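Local coordinates for protein probable FAD-dependent oxidoreductase PA4991 (PDB 5EZ7) that binds one FAD per subunit and probably works as an FAD-dependent oxidoreductase of the DAO family, with a physiological substrate that is unknown, at residues 22-27 with 162-167; 78-83 with 94-99; 215-220 with 337-342; 273-278 with 290-295; 325-330 with 354-359. All coordinates share one frame; numbering follows the deposited sequence.

Contact 1 of 5, residues 22-27 with 162-167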
# COMPACT_ATOMS: atom_id res chain seq x y z
N LEU A 22 -11.20 -1.15 0.34
CA LEU A 22 -12.42 -1.61 1.03
C LEU A 22 -13.55 -0.64 0.84
O LEU A 22 -14.68 -1.05 0.60
CB LEU A 22 -12.17 -1.76 2.53
CG LEU A 22 -13.39 -2.02 3.45
CD1 LEU A 22 -14.01 -3.39 3.13
CD2 LEU A 22 -12.98 -1.93 4.93
N ASN A 23 -13.28 0.64 1.00
CA ASN A 23 -14.34 1.62 0.82
C ASN A 23 -14.96 1.50 -0.56
O ASN A 23 -16.17 1.54 -0.73
CB ASN A 23 -13.80 3.03 1.05
CG ASN A 23 -14.89 4.09 1.14
OD1 ASN A 23 -15.87 3.92 1.86
ND2 ASN A 23 -14.69 5.22 0.45
N ALA A 24 -14.12 1.34 -1.58
CA ALA A 24 -14.61 1.28 -2.92
C ALA A 24 -15.48 0.02 -3.17
O ALA A 24 -16.52 0.10 -3.81
CB ALA A 24 -13.45 1.33 -3.88
N ARG A 25 -15.04 -1.12 -2.67
CA ARG A 25 -15.81 -2.35 -2.69
C ARG A 25 -17.20 -2.22 -2.03
O ARG A 25 -18.22 -2.67 -2.59
CB ARG A 25 -15.01 -3.47 -2.02
CG ARG A 25 -13.86 -4.01 -2.88
CD ARG A 25 -14.28 -5.10 -3.89
NE ARG A 25 -14.71 -6.27 -3.12
CZ ARG A 25 -13.90 -7.16 -2.52
NH1 ARG A 25 -12.55 -7.12 -2.65
NH2 ARG A 25 -14.44 -8.12 -1.80
N LEU A 26 -17.23 -1.61 -0.83
CA LEU A 26 -18.46 -1.49 -0.06
C LEU A 26 -19.50 -0.62 -0.77
O LEU A 26 -20.68 -1.04 -0.93
CB LEU A 26 -18.17 -0.99 1.34
CG LEU A 26 -17.49 -2.02 2.26
CD1 LEU A 26 -17.13 -1.42 3.59
CD2 LEU A 26 -18.31 -3.29 2.50
N ARG A 27 -19.05 0.55 -1.23
CA ARG A 27 -19.89 1.44 -2.02
C ARG A 27 -20.41 0.79 -3.27
O ARG A 27 -21.55 0.98 -3.65
CB ARG A 27 -19.08 2.62 -2.46
CG ARG A 27 -18.78 3.56 -1.33
CD ARG A 27 -17.99 4.75 -1.88
NE ARG A 27 -18.85 5.75 -2.49
CZ ARG A 27 -19.69 6.50 -1.78
NH1 ARG A 27 -19.80 6.38 -0.45
NH2 ARG A 27 -20.40 7.41 -2.39
N ARG A 162 -5.46 8.20 -6.26
CA ARG A 162 -6.33 9.22 -6.88
C ARG A 162 -7.67 8.59 -7.35
O ARG A 162 -8.73 9.07 -7.04
CB ARG A 162 -5.62 9.96 -8.04
CG ARG A 162 -6.60 10.64 -9.03
CD ARG A 162 -6.13 10.76 -10.46
NE ARG A 162 -5.83 9.48 -11.12
CZ ARG A 162 -6.70 8.70 -11.77
NH1 ARG A 162 -8.02 9.02 -11.88
NH2 ARG A 162 -6.24 7.56 -12.32
N ARG A 163 -7.59 7.49 -8.08
CA ARG A 163 -8.78 6.76 -8.55
C ARG A 163 -9.65 6.18 -7.44
O ARG A 163 -10.87 6.28 -7.47
CB ARG A 163 -8.36 5.63 -9.49
CG ARG A 163 -9.51 4.90 -10.19
CD ARG A 163 -10.54 5.84 -10.82
NE ARG A 163 -11.64 5.08 -11.41
CZ ARG A 163 -12.81 5.59 -11.83
NH1 ARG A 163 -13.08 6.89 -11.72
NH2 ARG A 163 -13.72 4.77 -12.36
N LEU A 164 -9.03 5.58 -6.44
CA LEU A 164 -9.79 5.08 -5.30
C LEU A 164 -10.44 6.21 -4.54
O LEU A 164 -11.51 6.01 -3.97
CB LEU A 164 -8.95 4.24 -4.37
CG LEU A 164 -8.37 2.95 -4.94
CD1 LEU A 164 -7.32 2.39 -4.01
CD2 LEU A 164 -9.42 1.88 -5.12
N ALA A 165 -9.83 7.38 -4.53
CA ALA A 165 -10.45 8.54 -3.92
C ALA A 165 -11.61 9.03 -4.74
O ALA A 165 -12.60 9.44 -4.18
CB ALA A 165 -9.45 9.65 -3.71
N GLU A 166 -11.51 9.00 -6.07
CA GLU A 166 -12.67 9.28 -6.93
C GLU A 166 -13.83 8.32 -6.64
O GLU A 166 -14.98 8.74 -6.46
CB GLU A 166 -12.29 9.19 -8.42
CG GLU A 166 -11.68 10.49 -8.97
CD GLU A 166 -10.89 10.34 -10.27
OE1 GLU A 166 -10.82 9.22 -10.86
OE2 GLU A 166 -10.30 11.38 -10.70
N LEU A 167 -13.52 7.03 -6.57
CA LEU A 167 -14.53 5.98 -6.25
C LEU A 167 -15.17 6.12 -4.88
O LEU A 167 -16.24 5.57 -4.65
CB LEU A 167 -13.93 4.58 -6.39
CG LEU A 167 -13.58 4.18 -7.83
CD1 LEU A 167 -12.83 2.87 -7.84
CD2 LEU A 167 -14.82 4.10 -8.69
O HOH W 1 -12.54 4.53 -1.88
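Ala24 meets helix 157-168 through its methyl group, and the apolar part of the contact is built round that small side chain. Its CB lies 4.1 Å from CB of Leu167, and CD2 of Leu164 comes to 4.3 Å from the same Ala24 CB. The short segments run at 34° to each other with axes 9.1 Å apart at closest approach, and the backbones come nearest at Ala24 and Leu167. Leu89, from a loop, packs on both Ala24 and Leu164. Gly14, Gly16 and Gly19 span the turn before helix 17-28 and its first turn, consistent with a GxGxxG pattern of Rossmann type; another flank of this helix, Leu22 and Leu26, packs on helix 350-364. A water links the helices: water 1 accepts from Asn23 ND2 at 3.2 Å and donates to the backbone O of Leu164 at 2.8 Å. Asn23 OD1 is hydrogen-bonded to Thr33 OG1, and ND2 to Ser171 OG. Further along, the extended chi2 of Arg27 (-178°) carries CD to 3.4 Å from the carbonyl O of Leu167. The bend at chi3 (82°) then turns the guanidinium group aside, to a weak hydrogen bond with Thr33 and a long, weak ion pair with Asp170.

Contact 2 of 5, residues 78-83 with 94-99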
# COMPACT_ATOMS: atom_id res chain seq x y z
N ARG A 78 -6.27 -10.66 -10.19
CA ARG A 78 -7.31 -9.77 -9.67
C ARG A 78 -7.07 -8.26 -9.92
O ARG A 78 -7.98 -7.56 -10.32
CB ARG A 78 -7.56 -10.08 -8.20
CG ARG A 78 -8.31 -11.41 -8.05
CD ARG A 78 -8.64 -11.77 -6.61
NE ARG A 78 -9.55 -10.83 -5.99
CZ ARG A 78 -9.92 -10.88 -4.71
NH1 ARG A 78 -9.44 -11.85 -3.92
NH2 ARG A 78 -10.75 -9.96 -4.21
N TRP A 79 -5.84 -7.78 -9.74
CA TRP A 79 -5.53 -6.37 -9.97
C TRP A 79 -5.56 -6.01 -11.44
O TRP A 79 -6.09 -4.97 -11.81
CB TRP A 79 -4.16 -6.02 -9.42
CG TRP A 79 -4.11 -5.94 -7.96
CD1 TRP A 79 -4.13 -6.96 -7.11
CD2 TRP A 79 -3.98 -4.78 -7.18
NE1 TRP A 79 -4.02 -6.53 -5.83
CE2 TRP A 79 -3.93 -5.18 -5.84
CE3 TRP A 79 -3.90 -3.41 -7.47
CZ2 TRP A 79 -3.81 -4.28 -4.80
CZ3 TRP A 79 -3.77 -2.52 -6.43
CH2 TRP A 79 -3.71 -2.96 -5.10
N ARG A 80 -5.03 -6.91 -12.26
CA ARG A 80 -5.14 -6.80 -13.72
C ARG A 80 -6.59 -6.65 -14.17
O ARG A 80 -6.92 -5.69 -14.88
CB ARG A 80 -4.48 -8.02 -14.42
CG ARG A 80 -4.61 -8.09 -15.95
CD ARG A 80 -3.55 -7.29 -16.68
NE ARG A 80 -2.22 -7.88 -16.52
CZ ARG A 80 -1.08 -7.37 -17.01
NH1 ARG A 80 -1.06 -6.24 -17.74
NH2 ARG A 80 0.07 -8.00 -16.76
N ALA A 81 -7.45 -7.55 -13.74
CA ALA A 81 -8.86 -7.47 -14.13
C ALA A 81 -9.43 -6.06 -13.90
O ALA A 81 -10.19 -5.56 -14.71
CB ALA A 81 -9.67 -8.50 -13.37
N CYS A 82 -9.04 -5.41 -12.81
CA CYS A 82 -9.61 -4.10 -12.47
C CYS A 82 -9.30 -3.03 -13.47
O CYS A 82 -10.03 -2.04 -13.56
CB CYS A 82 -9.18 -3.62 -11.08
SG CYS A 82 -9.69 -4.78 -9.79
N LEU A 83 -8.22 -3.21 -14.23
CA LEU A 83 -7.83 -2.23 -15.22
C LEU A 83 -8.64 -2.29 -16.48
O LEU A 83 -8.48 -1.43 -17.35
CB LEU A 83 -6.37 -2.39 -15.57
CG LEU A 83 -5.35 -2.13 -14.46
CD1 LEU A 83 -3.98 -2.30 -15.07
CD2 LEU A 83 -5.51 -0.75 -13.84
N VAL A 94 -5.99 3.73 -14.74
CA VAL A 94 -4.92 3.83 -13.77
C VAL A 94 -3.61 3.47 -14.48
O VAL A 94 -3.52 2.53 -15.26
CB VAL A 94 -5.20 2.95 -12.54
CG1 VAL A 94 -4.03 2.97 -11.56
CG2 VAL A 94 -6.48 3.43 -11.84
N ARG A 95 -2.59 4.27 -14.20
CA ARG A 95 -1.28 4.12 -14.77
C ARG A 95 -0.56 2.94 -14.14
O ARG A 95 -0.47 2.85 -12.91
CB ARG A 95 -0.45 5.38 -14.52
CG ARG A 95 -0.47 6.47 -15.61
CD ARG A 95 0.63 7.52 -15.32
NE ARG A 95 2.00 7.00 -15.53
CZ ARG A 95 3.15 7.69 -15.44
NH1 ARG A 95 4.32 7.08 -15.69
NH2 ARG A 95 3.17 8.99 -15.10
N LEU A 96 -0.09 2.03 -14.98
CA LEU A 96 0.94 1.10 -14.61
C LEU A 96 2.30 1.69 -14.92
O LEU A 96 2.51 2.25 -15.99
CB LEU A 96 0.82 -0.17 -15.43
CG LEU A 96 -0.39 -1.05 -15.26
CD1 LEU A 96 -0.15 -2.36 -16.04
CD2 LEU A 96 -0.64 -1.29 -13.77
N LEU A 97 3.23 1.56 -14.00
CA LEU A 97 4.59 1.90 -14.31
C LEU A 97 5.18 0.83 -15.25
O LEU A 97 5.87 1.17 -16.20
CB LEU A 97 5.42 2.10 -13.02
CG LEU A 97 5.04 3.35 -12.19
CD1 LEU A 97 5.88 3.46 -10.92
CD2 LEU A 97 5.15 4.65 -12.99
N SER A 98 4.84 -0.45 -15.02
CA SER A 98 5.37 -1.53 -15.84
C SER A 98 4.36 -2.63 -15.88
O SER A 98 3.69 -2.94 -14.90
CB SER A 98 6.66 -2.05 -15.25
OG SER A 98 7.29 -3.00 -16.08
N GLU A 99 4.27 -3.24 -17.05
CA GLU A 99 3.35 -4.34 -17.29
C GLU A 99 3.86 -5.63 -16.67
O GLU A 99 3.15 -6.63 -16.67
CB GLU A 99 3.21 -4.55 -18.80
CG GLU A 99 2.65 -3.35 -19.54
CD GLU A 99 1.24 -3.57 -20.03
OE1 GLU A 99 0.41 -4.08 -19.25
OE2 GLU A 99 0.96 -3.26 -21.22
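Arg80 NH1 and Glu99 OE1 form a salt bridge of 3.0 Å, the shortest polar link between helix 75-82 and residues 94-99. The carboxylate oxygen sits at the edge of the guanidinium group, in its plane, but the N-H points off line (134°), so the hydrogen bond within the pair is weak. A second weak bond runs from Arg80 NH2 to the backbone O of Glu99 at 3.4 Å, so the two terminal nitrogens of one arginine hold both the side chain and the main chain of Glu99. The two side chains cross at about a right angle, with their flat groups turned 44° apart. Bends at chi2 and chi3 fold the Arg80 chain over toward Glu99. Beside this polar pair, Leu83 divides its methyl groups between two residues: CD1 packs 3.7 Å from Leu96 CD2, and CD2 lies 3.9 Å from Val94 CB. Phe155 of strand 153-155 touches Leu83, Val94 and Leu96 alike, closing the apolar cluster. Strand 96-98 is an outer strand of a three-stranded antiparallel sheet, and Leu97 and Ser98 both face Val154 on the neighbouring strand 153-155, the pattern of a classic beta bulge.

Contact 3 of 5, residues 215-220 with 337-342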
# COMPACT_ATOMS: atom_id res chain seq x y z
N ARG A 215 -5.93 1.56 21.63
CA ARG A 215 -5.82 2.04 23.03
C ARG A 215 -6.92 3.01 23.39
O ARG A 215 -7.49 2.91 24.47
CB ARG A 215 -4.47 2.66 23.34
CG ARG A 215 -3.50 1.69 24.00
CD ARG A 215 -2.07 2.21 23.97
NE ARG A 215 -1.10 1.17 23.56
CZ ARG A 215 0.03 1.37 22.88
NH1 ARG A 215 0.41 2.58 22.42
NH2 ARG A 215 0.81 0.32 22.61
N GLU A 216 -7.23 3.92 22.47
CA GLU A 216 -8.38 4.82 22.58
C GLU A 216 -9.75 4.14 22.85
O GLU A 216 -10.60 4.68 23.55
CB GLU A 216 -8.48 5.71 21.32
CG GLU A 216 -7.87 7.09 21.46
CD GLU A 216 -8.42 7.83 22.68
OE1 GLU A 216 -7.65 7.95 23.67
OE2 GLU A 216 -9.62 8.24 22.67
N LEU A 217 -9.93 2.95 22.28
CA LEU A 217 -11.08 2.11 22.57
C LEU A 217 -10.89 1.20 23.81
O LEU A 217 -11.72 0.34 24.05
CB LEU A 217 -11.36 1.25 21.35
CG LEU A 217 -11.70 2.11 20.13
CD1 LEU A 217 -11.33 1.43 18.83
CD2 LEU A 217 -13.17 2.42 20.15
N GLY A 218 -9.84 1.41 24.60
CA GLY A 218 -9.50 0.53 25.70
C GLY A 218 -9.08 -0.89 25.36
O GLY A 218 -9.23 -1.76 26.19
N LEU A 219 -8.55 -1.12 24.16
CA LEU A 219 -8.10 -2.44 23.73
C LEU A 219 -6.60 -2.53 23.52
O LEU A 219 -5.95 -1.56 23.18
CB LEU A 219 -8.79 -2.82 22.42
CG LEU A 219 -10.31 -2.85 22.47
CD1 LEU A 219 -10.83 -3.11 21.06
CD2 LEU A 219 -10.81 -3.89 23.47
N GLU A 220 -6.07 -3.73 23.72
CA GLU A 220 -4.67 -4.02 23.50
C GLU A 220 -4.41 -5.16 22.48
O GLU A 220 -3.28 -5.36 22.02
CB GLU A 220 -4.06 -4.36 24.86
CG GLU A 220 -4.21 -3.21 25.86
CD GLU A 220 -3.27 -3.33 27.05
OE1 GLU A 220 -2.06 -3.60 26.84
OE2 GLU A 220 -3.74 -3.15 28.20
N GLY A 337 -16.79 -7.16 19.13
CA GLY A 337 -18.10 -6.57 19.00
C GLY A 337 -18.27 -6.04 17.58
O GLY A 337 -18.04 -6.76 16.62
N ARG A 338 -18.58 -4.76 17.46
CA ARG A 338 -18.82 -4.15 16.15
C ARG A 338 -17.56 -3.53 15.52
O ARG A 338 -17.64 -2.80 14.52
CB ARG A 338 -19.90 -3.09 16.29
CG ARG A 338 -20.89 -3.45 17.36
CD ARG A 338 -22.29 -3.10 17.04
NE ARG A 338 -22.44 -1.72 16.62
CZ ARG A 338 -23.62 -1.21 16.28
NH1 ARG A 338 -24.70 -1.98 16.37
NH2 ARG A 338 -23.71 0.06 15.87
N LEU A 339 -16.41 -3.81 16.13
CA LEU A 339 -15.14 -3.25 15.71
C LEU A 339 -14.41 -4.29 14.91
O LEU A 339 -14.34 -5.46 15.31
CB LEU A 339 -14.31 -2.85 16.90
CG LEU A 339 -12.96 -2.23 16.51
CD1 LEU A 339 -13.14 -0.79 16.04
CD2 LEU A 339 -12.02 -2.31 17.71
N LEU A 340 -13.92 -3.86 13.76
CA LEU A 340 -13.13 -4.70 12.88
C LEU A 340 -11.85 -3.95 12.69
O LEU A 340 -11.87 -2.76 12.60
CB LEU A 340 -13.83 -4.91 11.54
CG LEU A 340 -15.06 -5.83 11.59
CD1 LEU A 340 -15.99 -5.59 10.44
CD2 LEU A 340 -14.69 -7.30 11.58
N VAL A 341 -10.73 -4.65 12.66
CA VAL A 341 -9.45 -4.00 12.65
C VAL A 341 -8.39 -4.89 11.98
O VAL A 341 -8.32 -6.12 12.24
CB VAL A 341 -8.99 -3.68 14.10
CG1 VAL A 341 -9.08 -4.93 15.02
CG2 VAL A 341 -7.59 -3.09 14.12
N GLY A 342 -7.54 -4.28 11.17
CA GLY A 342 -6.49 -5.06 10.60
C GLY A 342 -5.51 -4.37 9.73
O GLY A 342 -5.46 -3.14 9.66
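Leu217 and Leu219 approach strand 339-343 from a Schellman motif that ends helix 210-216, in which Gly218, at positive phi (65°), is the C-prime residue and its N bonds to Arg215 O at 2.8 Å, with Leu219 N turned back to Leu214 O. The turn puts a leucine on each side of the glycine, and the CB of each points toward the strand. Both meet the single side chain of Leu339 tip to tip. CD1 of Leu219 comes to 3.6 Å from Leu339 CD2, while CD1 of Leu217 touches both branches of Leu339, standing 4.0 Å from CD1 and 4.0 Å from CD2. Leu339 therefore uses CD2 for two partners and CD1 for one. With its CG anti to the backbone N (chi1 -179°), the Leu339 side chain extends from the strand to meet the turn. The contact is wholly apolar. Leu187 of strand 186-192 packs on both Leu217 and Leu339, as does Leu204 of strand 201-204, and Leu214 from the helix itself also touches Leu339. Strand 339-343 lies between the parallel strand 201-204 and the antiparallel strand 332-336 in a six-stranded mixed sheet, with the end of helix 210-216 packed against one face of it.

Contact 4 of 5, residues 273-278 with 290-295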
# COMPACT_ATOMS: atom_id res chain seq x y z
N GLY A 273 14.40 -4.30 -0.96
CA GLY A 273 15.05 -5.57 -0.75
C GLY A 273 15.91 -5.65 0.52
O GLY A 273 15.66 -4.94 1.51
N ASP A 274 16.91 -6.51 0.49
CA ASP A 274 17.72 -6.82 1.66
C ASP A 274 18.66 -5.65 2.03
O ASP A 274 19.08 -5.52 3.19
CB ASP A 274 18.56 -8.10 1.41
CG ASP A 274 19.36 -8.55 2.66
OD1 ASP A 274 18.77 -9.19 3.57
OD2 ASP A 274 20.59 -8.28 2.73
N ILE A 275 19.01 -4.83 1.05
CA ILE A 275 19.77 -3.62 1.33
C ILE A 275 18.98 -2.64 2.23
O ILE A 275 19.59 -1.88 2.99
CB ILE A 275 20.23 -2.91 0.03
CG1 ILE A 275 21.37 -1.92 0.33
CG2 ILE A 275 19.05 -2.20 -0.65
CD1 ILE A 275 21.72 -0.99 -0.82
N ALA A 276 17.65 -2.65 2.15
CA ALA A 276 16.80 -1.81 2.98
C ALA A 276 16.37 -2.47 4.28
O ALA A 276 15.72 -1.81 5.05
CB ALA A 276 15.57 -1.38 2.21
N GLU A 277 16.75 -3.72 4.55
CA GLU A 277 16.33 -4.45 5.77
C GLU A 277 17.30 -4.21 6.91
O GLU A 277 17.96 -3.17 6.92
CB GLU A 277 16.14 -5.95 5.48
CG GLU A 277 14.92 -6.22 4.61
CD GLU A 277 13.59 -6.26 5.38
OE1 GLU A 277 13.58 -6.07 6.61
OE2 GLU A 277 12.54 -6.49 4.73
N THR A 278 17.38 -5.13 7.87
CA THR A 278 18.11 -4.96 9.12
C THR A 278 19.51 -4.24 9.09
O THR A 278 19.74 -3.32 9.89
CB THR A 278 18.21 -6.34 9.83
OG1 THR A 278 16.86 -6.82 10.02
CG2 THR A 278 18.89 -6.27 11.20
N ALA A 290 26.31 5.10 0.38
CA ALA A 290 27.57 4.55 -0.11
C ALA A 290 27.44 3.07 -0.49
O ALA A 290 27.98 2.64 -1.50
CB ALA A 290 28.69 4.76 0.89
N GLU A 291 26.70 2.31 0.33
CA GLU A 291 26.39 0.89 0.05
C GLU A 291 25.59 0.72 -1.27
O GLU A 291 25.91 -0.11 -2.15
CB GLU A 291 25.61 0.30 1.23
CG GLU A 291 25.24 -1.17 1.11
CD GLU A 291 26.45 -2.11 1.06
OE1 GLU A 291 27.50 -1.82 1.68
OE2 GLU A 291 26.38 -3.15 0.38
N ALA A 292 24.58 1.55 -1.41
CA ALA A 292 23.83 1.64 -2.65
C ALA A 292 24.71 1.95 -3.86
O ALA A 292 24.49 1.34 -4.90
CB ALA A 292 22.73 2.68 -2.53
N ARG A 293 25.69 2.86 -3.74
CA ARG A 293 26.57 3.17 -4.91
C ARG A 293 27.43 2.00 -5.31
O ARG A 293 27.61 1.77 -6.49
CB ARG A 293 27.58 4.28 -4.68
CG ARG A 293 27.03 5.66 -4.55
CD ARG A 293 28.20 6.61 -4.35
NE ARG A 293 27.72 7.92 -3.94
CZ ARG A 293 27.40 8.92 -4.77
NH1 ARG A 293 27.52 8.79 -6.11
NH2 ARG A 293 26.95 10.09 -4.27
N ARG A 294 28.02 1.33 -4.33
CA ARG A 294 28.78 0.14 -4.61
C ARG A 294 27.93 -0.88 -5.37
O ARG A 294 28.35 -1.40 -6.40
CB ARG A 294 29.35 -0.49 -3.33
CG ARG A 294 30.60 0.21 -2.80
CD ARG A 294 31.27 -0.62 -1.69
NE ARG A 294 30.39 -0.78 -0.52
CZ ARG A 294 30.25 0.12 0.46
NH1 ARG A 294 29.40 -0.11 1.48
NH2 ARG A 294 30.94 1.27 0.42
N GLU A 295 26.71 -1.12 -4.89
CA GLU A 295 25.91 -2.19 -5.46
C GLU A 295 25.40 -1.88 -6.89
O GLU A 295 25.42 -2.76 -7.76
CB GLU A 295 24.83 -2.59 -4.48
CG GLU A 295 25.39 -3.36 -3.29
CD GLU A 295 25.38 -4.86 -3.52
OE1 GLU A 295 24.27 -5.47 -3.36
OE2 GLU A 295 26.47 -5.42 -3.88
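Ile275 makes a small, buried apolar contact between the loop that follows strand 267-272 and helix 285-299. Its side chain alone reaches from the loop, and it does so by its end: CD1 lies 3.8 Å from Ala292 CA and 4.2 Å from Ala292 CB, resting on the backbone of the helix as much as on the methyl group. Both torsions of the isoleucine are extended (chi1 -162°, chi2 -169°), which carries CD1 straight out to the helix surface. Glu291 completes the seat with the aliphatic part of its chain. Its CG stands 4.0 Å from CD1 of Ile275, and the two chains run antiparallel alongside one another. The loop is held by backbone bonds of Ala276 to His230 of strand 224-236 and of Ile275 to Arg254, just ahead of strand 255-261; separately, Ala292 packs the helix on Val232. Further on, Glu277 occupies the N-cap position of helix 278-282. The polar end of Glu291 is turned along its own helix: Arg294 NH1 donates to Glu291 OE1 at 2.6 Å with an angle of 153°, a salt bridge in which the oxygen lies close to the guanidinium plane but is met from above the carboxylate plane. Arg283, from the link between helices 278-282 and 285-299, touches both Ile275 and Glu291. The backbone O of Ile275 accepts a hydrogen bond from Gln288 NE2.

Contact 5 of 5, residues 325-330 with 354-359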
# COMPACT_ATOMS: atom_id res chain seq x y z
N LEU A 325 -3.26 -14.86 15.85
CA LEU A 325 -3.60 -15.98 14.96
C LEU A 325 -3.55 -15.55 13.48
O LEU A 325 -4.52 -15.03 12.98
CB LEU A 325 -4.96 -16.57 15.37
CG LEU A 325 -5.45 -17.88 14.75
CD1 LEU A 325 -4.36 -18.93 14.79
CD2 LEU A 325 -6.67 -18.42 15.48
N LEU A 326 -2.42 -15.77 12.82
CA LEU A 326 -2.17 -15.35 11.42
C LEU A 326 -2.11 -16.52 10.46
O LEU A 326 -1.68 -17.60 10.84
CB LEU A 326 -0.76 -14.73 11.25
CG LEU A 326 -0.43 -13.28 11.52
CD1 LEU A 326 -0.45 -13.06 13.00
CD2 LEU A 326 0.95 -12.92 10.99
N ARG A 327 -2.46 -16.25 9.21
CA ARG A 327 -2.03 -17.04 8.06
C ARG A 327 -1.06 -16.15 7.26
O ARG A 327 -1.44 -15.05 6.87
CB ARG A 327 -3.23 -17.40 7.20
CG ARG A 327 -4.08 -18.50 7.80
CD ARG A 327 -5.22 -18.87 6.88
NE ARG A 327 -5.83 -20.11 7.33
CZ ARG A 327 -6.65 -20.88 6.61
NH1 ARG A 327 -7.01 -20.53 5.37
NH2 ARG A 327 -7.14 -22.00 7.13
N PRO A 328 0.18 -16.60 7.03
CA PRO A 328 1.19 -15.70 6.46
C PRO A 328 0.90 -14.89 5.16
O PRO A 328 0.87 -13.64 5.24
CB PRO A 328 2.40 -16.62 6.30
CG PRO A 328 2.30 -17.49 7.50
CD PRO A 328 0.82 -17.77 7.66
N ASP A 329 0.69 -15.49 3.99
CA ASP A 329 0.53 -14.63 2.76
C ASP A 329 -0.91 -14.16 2.60
O ASP A 329 -1.51 -14.29 1.53
CB ASP A 329 0.97 -15.37 1.48
CG ASP A 329 2.42 -15.90 1.54
OD1 ASP A 329 3.32 -15.16 1.99
OD2 ASP A 329 2.68 -17.05 1.08
N ASN A 330 -1.47 -13.62 3.69
CA ASN A 330 -2.89 -13.20 3.78
C ASN A 330 -3.00 -11.88 4.51
O ASN A 330 -2.11 -11.52 5.29
CB ASN A 330 -3.75 -14.20 4.55
CG ASN A 330 -3.80 -15.56 3.89
OD1 ASN A 330 -4.75 -15.86 3.17
ND2 ASN A 330 -2.78 -16.38 4.12
N ALA A 354 -10.26 -6.44 2.04
CA ALA A 354 -11.65 -6.23 1.67
C ALA A 354 -12.51 -7.51 1.71
O ALA A 354 -13.55 -7.51 2.34
CB ALA A 354 -11.77 -5.53 0.32
N ASP A 355 -12.08 -8.59 1.07
CA ASP A 355 -12.83 -9.90 1.11
C ASP A 355 -13.08 -10.37 2.53
O ASP A 355 -14.16 -10.88 2.81
CB ASP A 355 -12.08 -11.04 0.42
CG ASP A 355 -11.92 -10.84 -1.08
OD1 ASP A 355 -12.75 -10.15 -1.71
OD2 ASP A 355 -10.93 -11.38 -1.65
N ARG A 356 -12.09 -10.20 3.42
CA ARG A 356 -12.20 -10.69 4.78
C ARG A 356 -13.21 -9.87 5.55
O ARG A 356 -14.00 -10.44 6.30
CB ARG A 356 -10.86 -10.79 5.49
CG ARG A 356 -10.15 -12.10 5.19
CD ARG A 356 -8.64 -11.94 5.08
NE ARG A 356 -7.99 -13.22 4.73
CZ ARG A 356 -7.63 -14.17 5.60
NH1 ARG A 356 -7.85 -14.02 6.91
NH2 ARG A 356 -7.05 -15.31 5.17
N VAL A 357 -13.23 -8.56 5.31
CA VAL A 357 -14.24 -7.71 5.90
C VAL A 357 -15.63 -8.05 5.35
O VAL A 357 -16.60 -8.16 6.14
CB VAL A 357 -13.91 -6.21 5.72
CG1 VAL A 357 -15.09 -5.34 6.12
CG2 VAL A 357 -12.68 -5.82 6.54
N CYS A 358 -15.75 -8.19 4.02
CA CYS A 358 -17.06 -8.44 3.39
C CYS A 358 -17.65 -9.80 3.82
O CYS A 358 -18.85 -9.89 4.04
CB CYS A 358 -17.00 -8.33 1.86
SG CYS A 358 -16.75 -6.63 1.29
N ALA A 359 -16.80 -10.81 4.01
CA ALA A 359 -17.28 -12.10 4.52
C ALA A 359 -17.76 -12.05 5.98
O ALA A 359 -18.61 -12.82 6.35
CB ALA A 359 -16.22 -13.19 4.36
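Arg356 leaves helix 350-364 with a bend at chi2 (144°) and then runs out to Asn330, whose CG, anti to its carbonyl carbon (chi1 -62°), places the amide beside NH2 of the arginine. The two side chains cross at about a right angle. Arg356 NH2 donates to Asn330 OD1 at 3.1 Å, but the N-H points well off the oxygen (126°) and the bond is weak. The same NH2 lies 3.5 Å from Asn330 CB, which sits over one face of the guanidinium group. At the other end of the amide, Asn330 ND2 gives weak bonds to the backbone O of Arg327, at 3.3 Å, and to Ala68 O, so both ends of the amide are engaged and its rotation is probably restrained. Arg327 CD approaches the edge of the Arg356 guanidinium at 4.4 Å from NH2. Asp329, just before Asn330 in the chain, is the centre of an inverse gamma turn in the loop leading to strand 332-336. The stronger partner of Arg356 is Asp352, one turn earlier on the helix, which forms a salt bridge with NE. Asp352 probably offsets the charge of Arg356, easing its approach to the like-charged Arg327, and the weak amide bond ties loop to helix.

Overall arrangement
Contacts 1, 2 and 5 form a connected group. Asp355 of contact 5 joins them through two salt bridges, Arg25 NH2 to Asp355 OD1 at 2.6 Å and Arg78 NH1 to Asp355 OD2 at 2.7 Å, and Leu22 packs on Val357. Contacts 1 and 2 also meet directly where Arg163 CB lies 3.7 Å from Val94 CG2. Contact 3 stands near contact 5, their centres about 17 Å apart, and strand 339-343 leads on to helix 350-364. Contact 4 is remote, its centre about 36 Å from that of contact 1, on the opposite side of the chain's centre. Side chains of all five lie roughly 9 to 12 Å from the bound FAD, outside direct contact with it.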